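Local coordinates for transcriptional repressor of the blcABC operon (Agrobacterium tumefaciens, PDB 3MQ0), which probably binds DNA as an IclR-type transcription factor and represses the blcABC operon, under regulation through oligomerization, at residues 129-134 with 158-163. Sequence-based numbering, arbitrary orientation.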
loop_
_atom_site.group_PDB
_atom_site.type_symbol
_atom_site.label_atom_id
_atom_site.label_comp_id
_atom_site.label_asym_id
_atom_site.label_seq_id
_atom_site.Cartn_x
_atom_site.Cartn_y
_atom_site.Cartn_z
ATOM N N GLY B 129 -21.962 -15.364 6.390
ATOM C CA GLY B 129 -22.406 -16.535 5.656
ATOM C C GLY B 129 -23.243 -16.236 4.425
ATOM O O GLY B 129 -23.839 -17.155 3.852
ATOM N N GLU B 130 -23.298 -14.963 4.021
ATOM C CA GLU B 130 -24.085 -14.537 2.850
ATOM C C GLU B 130 -23.212 -13.908 1.770
ATOM O O GLU B 130 -22.120 -13.408 2.073
ATOM C CB GLU B 130 -25.158 -13.521 3.283
ATOM C CG GLU B 130 -26.034 -14.006 4.429
ATOM C CD GLU B 130 -27.130 -13.013 4.813
ATOM O OE1 GLU B 130 -26.820 -11.984 5.457
ATOM O OE2 GLU B 130 -28.305 -13.270 4.469
ATOM N N VAL B 131 -23.678 -13.923 0.516
ATOM C CA VAL B 131 -23.085 -13.060 -0.499
ATOM C C VAL B 131 -24.061 -11.914 -0.758
ATOM O O VAL B 131 -25.262 -12.090 -0.609
ATOM C CB VAL B 131 -22.770 -13.792 -1.811
ATOM C CG1 VAL B 131 -21.697 -14.876 -1.578
ATOM C CG2 VAL B 131 -24.016 -14.407 -2.419
ATOM N N VAL B 132 -23.529 -10.748 -1.108
ATOM C CA VAL B 132 -24.335 -9.565 -1.406
ATOM C C VAL B 132 -24.029 -9.138 -2.831
ATOM O O VAL B 132 -22.854 -9.026 -3.202
ATOM C CB VAL B 132 -23.989 -8.413 -0.442
ATOM C CG1 VAL B 132 -24.801 -7.165 -0.787
ATOM C CG2 VAL B 132 -24.229 -8.847 1.004
ATOM N N TYR B 133 -25.069 -8.959 -3.639
ATOM C CA TYR B 133 -24.913 -8.604 -5.050
ATOM C C TYR B 133 -24.607 -7.127 -5.199
ATOM O O TYR B 133 -25.397 -6.288 -4.787
ATOM C CB TYR B 133 -26.151 -9.049 -5.876
ATOM C CG TYR B 133 -26.152 -10.541 -5.922
ATOM C CD1 TYR B 133 -26.673 -11.272 -4.872
ATOM C CD2 TYR B 133 -25.494 -11.224 -6.940
ATOM C CE1 TYR B 133 -26.585 -12.655 -4.848
ATOM C CE2 TYR B 133 -25.402 -12.604 -6.928
ATOM C CZ TYR B 133 -25.958 -13.310 -5.881
ATOM O OH TYR B 133 -25.878 -14.681 -5.855
ATOM N N ILE B 134 -23.441 -6.807 -5.748
ATOM C CA ILE B 134 -23.078 -5.407 -5.931
ATOM C C ILE B 134 -23.015 -4.981 -7.389
ATOM O O ILE B 134 -22.932 -3.786 -7.690
ATOM C CB ILE B 134 -21.758 -5.050 -5.230
ATOM C CG1 ILE B 134 -20.595 -5.884 -5.775
ATOM C CG2 ILE B 134 -21.893 -5.269 -3.726
ATOM C CD1 ILE B 134 -19.217 -5.373 -5.335
ATOM N N THR B 158 -24.316 -20.462 -3.589
ATOM C CA THR B 158 -24.059 -19.729 -4.836
ATOM C C THR B 158 -22.668 -20.033 -5.390
ATOM O O THR B 158 -21.787 -20.466 -4.649
ATOM C CB THR B 158 -24.158 -18.193 -4.618
ATOM O OG1 THR B 158 -23.173 -17.787 -3.667
ATOM C CG2 THR B 158 -25.526 -17.789 -4.071
ATOM N N ALA B 159 -22.446 -19.785 -6.683
ATOM C CA ALA B 159 -21.119 -20.028 -7.248
ATOM C C ALA B 159 -20.097 -19.052 -6.663
ATOM O O ALA B 159 -19.010 -19.461 -6.282
ATOM C CB ALA B 159 -21.140 -19.925 -8.784
ATOM N N THR B 160 -20.440 -17.764 -6.576
ATOM C CA THR B 160 -19.497 -16.824 -5.951
ATOM C C THR B 160 -19.261 -17.153 -4.492
ATOM O O THR B 160 -18.147 -16.983 -4.001
ATOM C CB THR B 160 -19.941 -15.344 -6.011
ATOM O OG1 THR B 160 -21.209 -15.191 -5.376
ATOM C CG2 THR B 160 -20.030 -14.845 -7.458
ATOM N N GLY B 161 -20.320 -17.602 -3.810
ATOM C CA GLY B 161 -20.241 -17.981 -2.406
ATOM C C GLY B 161 -19.257 -19.126 -2.188
ATOM O O GLY B 161 -18.410 -19.056 -1.314
ATOM N N LYS B 162 -19.366 -20.181 -2.990
ATOM C CA LYS B 162 -18.414 -21.293 -2.906
ATOM C C LYS B 162 -16.973 -20.843 -3.148
ATOM O O LYS B 162 -16.059 -21.248 -2.433
ATOM C CB LYS B 162 -18.793 -22.409 -3.886
ATOM C CG LYS B 162 -20.128 -23.097 -3.581
ATOM C CD LYS B 162 -20.512 -24.058 -4.718
ATOM C CE LYS B 162 -22.011 -24.396 -4.682
ATOM N NZ LYS B 162 -22.311 -25.186 -3.457
ATOM N N ILE B 163 -16.751 -20.026 -4.170
ATOM C CA ILE B 163 -15.382 -19.607 -4.440
ATOM C C ILE B 163 -14.841 -18.737 -3.291
ATOM O O ILE B 163 -13.699 -18.919 -2.876
ATOM C CB ILE B 163 -15.187 -18.954 -5.851
ATOM C CG1 ILE B 163 -13.698 -18.895 -6.226
ATOM C CG2 ILE B 163 -15.756 -17.571 -5.891
ATOM C CD1 ILE B 163 -13.154 -20.128 -6.872
HETATM O O HOH W 1 -23.515 -16.142 -7.284
#
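V131 of strand 130-137 rests against the first turn of helix 159-165, its CA lying 6.0 Å from the CA of G161. Along the side chain, V131 CB stands 4.1 Å from T160 OG1, and the two methyls then divide over the turn. CG1, anti to its own carbonyl carbon, is carried onto the bare backbone of G161 and reaches 3.5 Å from G161 CA. CG2 lies over the hydroxyl of T158, 3.7 Å from T158 OG1, with the two side chains running past each other in opposite directions.

That hydroxyl is already engaged. T158 is the N-cap residue, and a chi1 of 61° sets OG1 between its backbone N and carbonyl carbon, where it accepts from G161 N at 2.9 Å; the N-H...O angle of 134° marks a bent bond. V131 thus packs on the N-cap itself, one methyl on the acceptor oxygen of T158 and the other on the glycine whose N-H it caps.

Two residues further along the strand, Y133 reaches in with the end of its side chain. OH meets T158 CG2 at 3.6 Å, the two side chains coming from opposite directions, while a water joins Y133 OH to T160 OG1, 3.1 Å from each. T160 OG1 is also hydrogen-bonded to T124 OG1 of the neighbouring strand 120-127, so this helical hydroxyl is tied to the sheet by a direct bond as well as through water. The tyrosine ring also meets the ring of F147, the planes at about 35° to each other.

No direct hydrogen bond links the two segments, and all five touching residues are buried. The contact is the packing of an N-capped helix against an antiparallel sheet, as in the GAF-like fold of IclR C-terminal domains.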